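Local coordinates for protein serine protease p27 (PDB 2W5E) that cleaves the astrovirus non-structural polyprotein into its functional products as a trypsin-like serine protease, at residues Cys14-Pro19 and Val45-Glu50; Val33-Val38 and Leu139-Thr144. One frame throughout, in Å; residues are numbered along the deposited sequence.

Interaction 1: residues Cys14-Pro19 and Val45-Glu50. With CD (cadmium ion), chain R; CD (cadmium ion), chain M.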
loop_
_atom_site.group_PDB
_atom_site.type_symbol
_atom_site.label_atom_id
_atom_site.label_comp_id
_atom_site.label_asym_id
_atom_site.label_seq_id
_atom_site.Cartn_x
_atom_site.Cartn_y
_atom_site.Cartn_z
ATOM N N CYS A 14 2.801 21.514 5.138
ATOM C CA CYS A 14 3.028 22.588 4.180
ATOM C C CYS A 14 3.634 23.791 4.901
ATOM O O CYS A 14 3.745 23.802 6.131
ATOM C CB CYS A 14 1.729 22.972 3.448
ATOM S SG CYS A 14 0.410 23.626 4.489
ATOM N N VAL A 15 4.031 24.797 4.134
ATOM C CA VAL A 15 4.560 26.034 4.712
ATOM C C VAL A 15 3.552 27.162 4.486
ATOM O O VAL A 15 3.044 27.327 3.376
ATOM C CB VAL A 15 5.956 26.380 4.127
ATOM C CG1 VAL A 15 6.443 27.752 4.606
ATOM C CG2 VAL A 15 6.974 25.300 4.500
ATOM N N ILE A 16 3.244 27.902 5.551
ATOM C CA ILE A 16 2.383 29.082 5.466
ATOM C C ILE A 16 3.257 30.343 5.411
ATOM O O ILE A 16 4.123 30.545 6.268
ATOM C CB ILE A 16 1.394 29.179 6.666
ATOM C CG1 ILE A 16 0.678 27.839 6.936
ATOM C CG2 ILE A 16 0.399 30.340 6.478
ATOM C CD1 ILE A 16 -0.407 27.472 5.956
ATOM N N ASP A 17 3.024 31.170 4.393
ATOM C CA ASP A 17 3.798 32.385 4.156
ATOM C C ASP A 17 2.900 33.625 4.251
ATOM O O ASP A 17 1.846 33.688 3.617
ATOM C CB ASP A 17 4.492 32.304 2.786
ATOM C CG ASP A 17 5.136 33.624 2.364
ATOM O OD1 ASP A 17 6.156 34.019 2.963
ATOM O OD2 ASP A 17 4.624 34.255 1.414
ATOM N N THR A 18 3.317 34.582 5.082
ATOM C CA THR A 18 2.645 35.878 5.232
ATOM C C THR A 18 3.701 36.996 5.225
ATOM O O THR A 18 4.900 36.706 5.291
ATOM C CB THR A 18 1.832 35.976 6.554
ATOM O OG1 THR A 18 2.729 36.041 7.672
ATOM C CG2 THR A 18 0.865 34.803 6.718
ATOM N N PRO A 19 3.266 38.276 5.146
ATOM C CA PRO A 19 4.245 39.370 5.222
ATOM C C PRO A 19 5.021 39.420 6.547
ATOM O O PRO A 19 6.115 39.986 6.593
ATOM C CB PRO A 19 3.382 40.633 5.060
ATOM C CG PRO A 19 2.126 40.164 4.389
ATOM C CD PRO A 19 1.896 38.787 4.949
ATOM N N VAL A 45 -3.667 33.814 2.904
ATOM C CA VAL A 45 -2.265 33.466 3.122
ATOM C C VAL A 45 -1.700 32.726 1.910
ATOM O O VAL A 45 -2.454 32.208 1.079
ATOM C CB VAL A 45 -2.064 32.620 4.419
ATOM C CG1 VAL A 45 -2.520 33.402 5.659
ATOM C CG2 VAL A 45 -2.788 31.265 4.323
ATOM N N ASN A 46 -0.377 32.704 1.804
ATOM C CA ASN A 46 0.286 31.846 0.839
ATOM C C ASN A 46 0.589 30.488 1.471
ATOM O O ASN A 46 0.969 30.406 2.642
ATOM C CB ASN A 46 1.571 32.494 0.320
ATOM C CG ASN A 46 1.307 33.722 -0.543
ATOM O OD1 ASN A 46 0.304 33.797 -1.256
ATOM N ND2 ASN A 46 2.222 34.685 -0.491
ATOM N N VAL A 47 0.383 29.432 0.694
ATOM C CA VAL A 47 0.702 28.068 1.114
ATOM C C VAL A 47 1.680 27.501 0.102
ATOM O O VAL A 47 1.444 27.578 -1.097
ATOM C CB VAL A 47 -0.558 27.166 1.187
ATOM C CG1 VAL A 47 -0.175 25.730 1.545
ATOM C CG2 VAL A 47 -1.572 27.719 2.181
ATOM N N CYS A 48 2.789 26.953 0.582
ATOM C CA CYS A 48 3.769 26.341 -0.298
ATOM C C CYS A 48 3.777 24.831 -0.083
ATOM O O CYS A 48 3.925 24.365 1.047
ATOM C CB CYS A 48 5.156 26.923 -0.042
ATOM S SG CYS A 48 6.375 26.377 -1.237
ATOM N N TYR A 49 3.597 24.080 -1.168
ATOM C CA TYR A 49 3.588 22.614 -1.113
ATOM C C TYR A 49 4.253 22.035 -2.350
ATOM O O TYR A 49 3.894 22.385 -3.487
ATOM C CB TYR A 49 2.165 22.077 -0.970
ATOM C CG TYR A 49 2.081 20.579 -0.700
ATOM C CD1 TYR A 49 2.338 20.065 0.576
ATOM C CD2 TYR A 49 1.751 19.681 -1.718
ATOM C CE1 TYR A 49 2.260 18.684 0.832
ATOM C CE2 TYR A 49 1.667 18.300 -1.473
ATOM C CZ TYR A 49 1.926 17.813 -0.198
ATOM O OH TYR A 49 1.853 16.462 0.056
ATOM N N GLU A 50 5.234 21.163 -2.118
ATOM C CA GLU A 50 6.026 20.549 -3.189
ATOM C C GLU A 50 6.546 21.589 -4.203
ATOM O O GLU A 50 6.618 21.334 -5.405
ATOM C CB GLU A 50 5.250 19.395 -3.854
ATOM C CG GLU A 50 5.301 18.055 -3.057
ATOM C CD GLU A 50 6.621 17.315 -3.219
ATOM O OE1 GLU A 50 7.028 17.097 -4.368
ATOM O OE2 GLU A 50 7.293 16.955 -2.217
HETATM CD CD CD R . 8.919 16.479 -2.924
HETATM CD CD CD M . 8.650 27.352 -0.124
#
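Val15 pairs with Cys48, and Asp17 with Asn46, as the two hydrogen-bonded pairs of an antiparallel strand pairing. Strands 13-18 and 44-49 are the first and last in the order of a six-stranded sheet, so their pairing closes the N-terminal beta-barrel of this chymotrypsin-like fold. Four backbone bonds satisfy the facing amides and carbonyls. Val15 N donates to Cys48 O, and Cys48 N returns a 2.8 Å bond to Val15 O. Asp17 N and Asn46 O, and Asn46 N and Asp17 O, are paired likewise.

A fifth bond joins the side chains of Asp17 and Asn46. They lie alongside each other, with carboxylate and amide planes only 9° apart. Asn46 ND2 donates almost straight to the anti lone pair of Asp17 OD2, at 3.1 Å. Asp17 OD1 has its own partner, a salt bridge with Lys22, so both carboxylate oxygens are engaged.

On the other face Ile16 and Val47 form a non-hydrogen-bonded pair and point into the barrel core. Ile16 CD1 lies 4.0 Å from Val47 CG2. Ile16 CG2 packs on Val45 CB. Ile32 and Ile69 add to this core. Tyr49 OH is bonded to Gly11 O and Thr78 N.

Cadmium ions bind at two places: one beyond the end of strand 44-49, the other over the face that carries Val15 and Cys48. Glu50 binds the first through its carboxylate, together with histidines of two neighbouring subunits. Cys48 has SG anti to its backbone N (chi1 -172°), and Cys48 SG reaches the second cadmium ion at 2.7 Å.

Interaction 2: residues Val33-Val38 and Leu139-Thr144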
loop_
_atom_site.group_PDB
_atom_site.type_symbol
_atom_site.label_atom_id
_atom_site.label_comp_id
_atom_site.label_asym_id
_atom_site.label_seq_id
_atom_site.Cartn_x
_atom_site.Cartn_y
_atom_site.Cartn_z
ATOM N N VAL A 33 -4.389 23.210 8.826
ATOM C CA VAL A 33 -4.419 23.646 10.221
ATOM C C VAL A 33 -3.071 24.266 10.597
ATOM O O VAL A 33 -2.019 23.756 10.205
ATOM C CB VAL A 33 -4.756 22.464 11.186
ATOM C CG1 VAL A 33 -5.004 22.964 12.610
ATOM C CG2 VAL A 33 -5.974 21.679 10.692
ATOM N N THR A 34 -3.112 25.373 11.336
ATOM C CA THR A 34 -1.891 26.013 11.851
ATOM C C THR A 34 -2.174 26.752 13.165
ATOM O O THR A 34 -3.286 26.672 13.694
ATOM C CB THR A 34 -1.222 26.937 10.787
ATOM O OG1 THR A 34 0.099 27.303 11.210
ATOM C CG2 THR A 34 -2.059 28.202 10.525
ATOM N N ALA A 35 -1.166 27.439 13.699
ATOM C CA ALA A 35 -1.334 28.265 14.897
ATOM C C ALA A 35 -1.899 29.630 14.508
ATOM O O ALA A 35 -1.584 30.154 13.439
ATOM C CB ALA A 35 -0.008 28.423 15.631
ATOM N N ALA A 36 -2.725 30.204 15.377
ATOM C CA ALA A 36 -3.351 31.498 15.105
ATOM C C ALA A 36 -2.338 32.582 14.721
ATOM O O ALA A 36 -2.570 33.342 13.782
ATOM C CB ALA A 36 -4.202 31.942 16.280
ATOM N N HIS A 37 -1.210 32.640 15.425
ATOM C CA HIS A 37 -0.222 33.697 15.170
ATOM C C HIS A 37 0.559 33.546 13.855
ATOM O O HIS A 37 1.197 34.493 13.403
ATOM C CB HIS A 37 0.710 33.915 16.372
ATOM C CG HIS A 37 1.771 32.872 16.526
ATOM N ND1 HIS A 37 1.589 31.728 17.273
ATOM C CD2 HIS A 37 3.038 32.816 16.053
ATOM C CE1 HIS A 37 2.694 31.005 17.244
ATOM N NE2 HIS A 37 3.590 31.644 16.513
ATOM N N VAL A 38 0.500 32.362 13.246
ATOM C CA VAL A 38 1.093 32.143 11.922
ATOM C C VAL A 38 0.261 32.856 10.846
ATOM O O VAL A 38 0.802 33.431 9.899
ATOM C CB VAL A 38 1.223 30.628 11.605
ATOM C CG1 VAL A 38 1.636 30.393 10.154
ATOM C CG2 VAL A 38 2.213 29.978 12.554
ATOM N N LEU A 139 -2.413 15.361 18.077
ATOM C CA LEU A 139 -2.915 15.641 19.420
ATOM C C LEU A 139 -3.040 17.141 19.673
ATOM O O LEU A 139 -3.903 17.579 20.435
ATOM C CB LEU A 139 -1.964 15.057 20.473
ATOM C CG LEU A 139 -1.685 13.552 20.514
ATOM C CD1 LEU A 139 -0.550 13.272 21.481
ATOM C CD2 LEU A 139 -2.927 12.782 20.912
ATOM N N ALA A 140 -2.158 17.918 19.046
ATOM C CA ALA A 140 -1.990 19.329 19.387
ATOM C C ALA A 140 -1.277 20.123 18.290
ATOM O O ALA A 140 -0.707 19.550 17.367
ATOM C CB ALA A 140 -1.229 19.458 20.711
ATOM N N VAL A 141 -1.315 21.449 18.418
ATOM C CA VAL A 141 -0.653 22.366 17.480
ATOM C C VAL A 141 0.420 23.191 18.210
ATOM O O VAL A 141 0.104 23.918 19.154
ATOM C CB VAL A 141 -1.689 23.309 16.801
ATOM C CG1 VAL A 141 -1.010 24.256 15.818
ATOM C CG2 VAL A 141 -2.793 22.504 16.107
ATOM N N HIS A 142 1.652 23.081 17.797
ATOM C CA HIS A 142 2.733 23.755 18.439
ATOM C C HIS A 142 2.618 25.283 18.443
ATOM O O HIS A 142 2.386 25.883 17.457
ATOM C CB HIS A 142 4.041 23.366 17.815
ATOM C CG HIS A 142 5.224 24.013 18.449
ATOM N ND1 HIS A 142 6.039 23.358 19.333
ATOM C CD2 HIS A 142 5.731 25.255 18.323
ATOM C CE1 HIS A 142 7.002 24.163 19.715
ATOM N NE2 HIS A 142 6.839 25.319 19.117
ATOM N N GLN A 143 2.787 25.877 19.599
ATOM C CA GLN A 143 2.540 27.305 19.798
ATOM C C GLN A 143 3.810 28.102 20.070
ATOM O O GLN A 143 4.056 29.121 19.423
ATOM C CB GLN A 143 1.545 27.527 20.943
ATOM C CG GLN A 143 0.158 26.968 20.693
ATOM C CD GLN A 143 -0.601 27.729 19.620
ATOM O OE1 GLN A 143 -0.540 28.957 19.550
ATOM N NE2 GLN A 143 -1.329 26.999 18.784
ATOM N N THR A 144 4.615 27.636 21.024
ATOM C CA THR A 144 5.759 28.410 21.498
ATOM C C THR A 144 6.841 27.546 22.147
ATOM O O THR A 144 6.659 26.342 22.342
ATOM C CB THR A 144 5.304 29.512 22.494
ATOM O OG1 THR A 144 6.406 30.381 22.802
ATOM C CG2 THR A 144 4.748 28.895 23.777
HETATM O O HOH W 1 -0.950 31.185 18.051
#
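The His37 imidazole meets Gln143 at its edge. Gln143 O lies near the ring plane, 3.2 Å from His37 CE1. Water 1 also sits at the edge, in the plane of the ring, 2.7 Å from His37 ND1. The ring and the Gln143 side-chain amide are turned 74° apart, and the two side chains pass each other heading opposite ways. Water 1 bridges them: it donates to Gln143 OE1 at 2.7 Å and accepts from His37 N. Both ring nitrogens have partners: water 1 at ND1 and Ser127 OG, hydrogen-bonded, at NE2.

His37 and Ser127 belong to the catalytic triad, completed by Asp65. As in other chymotrypsin-like proteases, the triad lies in the cleft between two beta-barrels. Here the end of strand 31-35, in the first barrel, meets strand 138-146, in the second.

Gln143 bends at chi2 (-70°), which brings its amide over Ala35, with NE2 3.7 Å from Ala35 CB. The same NE2 donates to Asp65 O and, weakly, to Val141 O. Deeper in the interface the packing is apolar. Val141 CG1 rests against the backbone of Thr34 and Ala35, 3.8 Å from Ala35 N. Val141 CG2 meets Val33 CG1 at 4.2 Å, with Phe26 and Ile66 alongside. Ala35 is the N-cap residue of helix 36-39, and its O accepts from Val38 N at 3.0 Å.

How the interactions relate
From the N terminus, the chain enters the first barrel at strand 13-18. It runs through strands 21-28 and 31-35, then helix 36-39, and reaches strand 44-49, where interaction 1 closes a short loop within that barrel. Interaction 2 starts inside this loop, at 33-38. It ends far beyond it, at 139-144, after 100 intervening residues that include several strands of the second barrel. The two contacts therefore cross. Interaction 1 shuts one barrel, whereas interaction 2 joins the two barrels at the active site. They also touch directly: Ile16 CB packs on Val38 CG1 at 3.7 Å, and Thr18 CG2 approaches Val38 O.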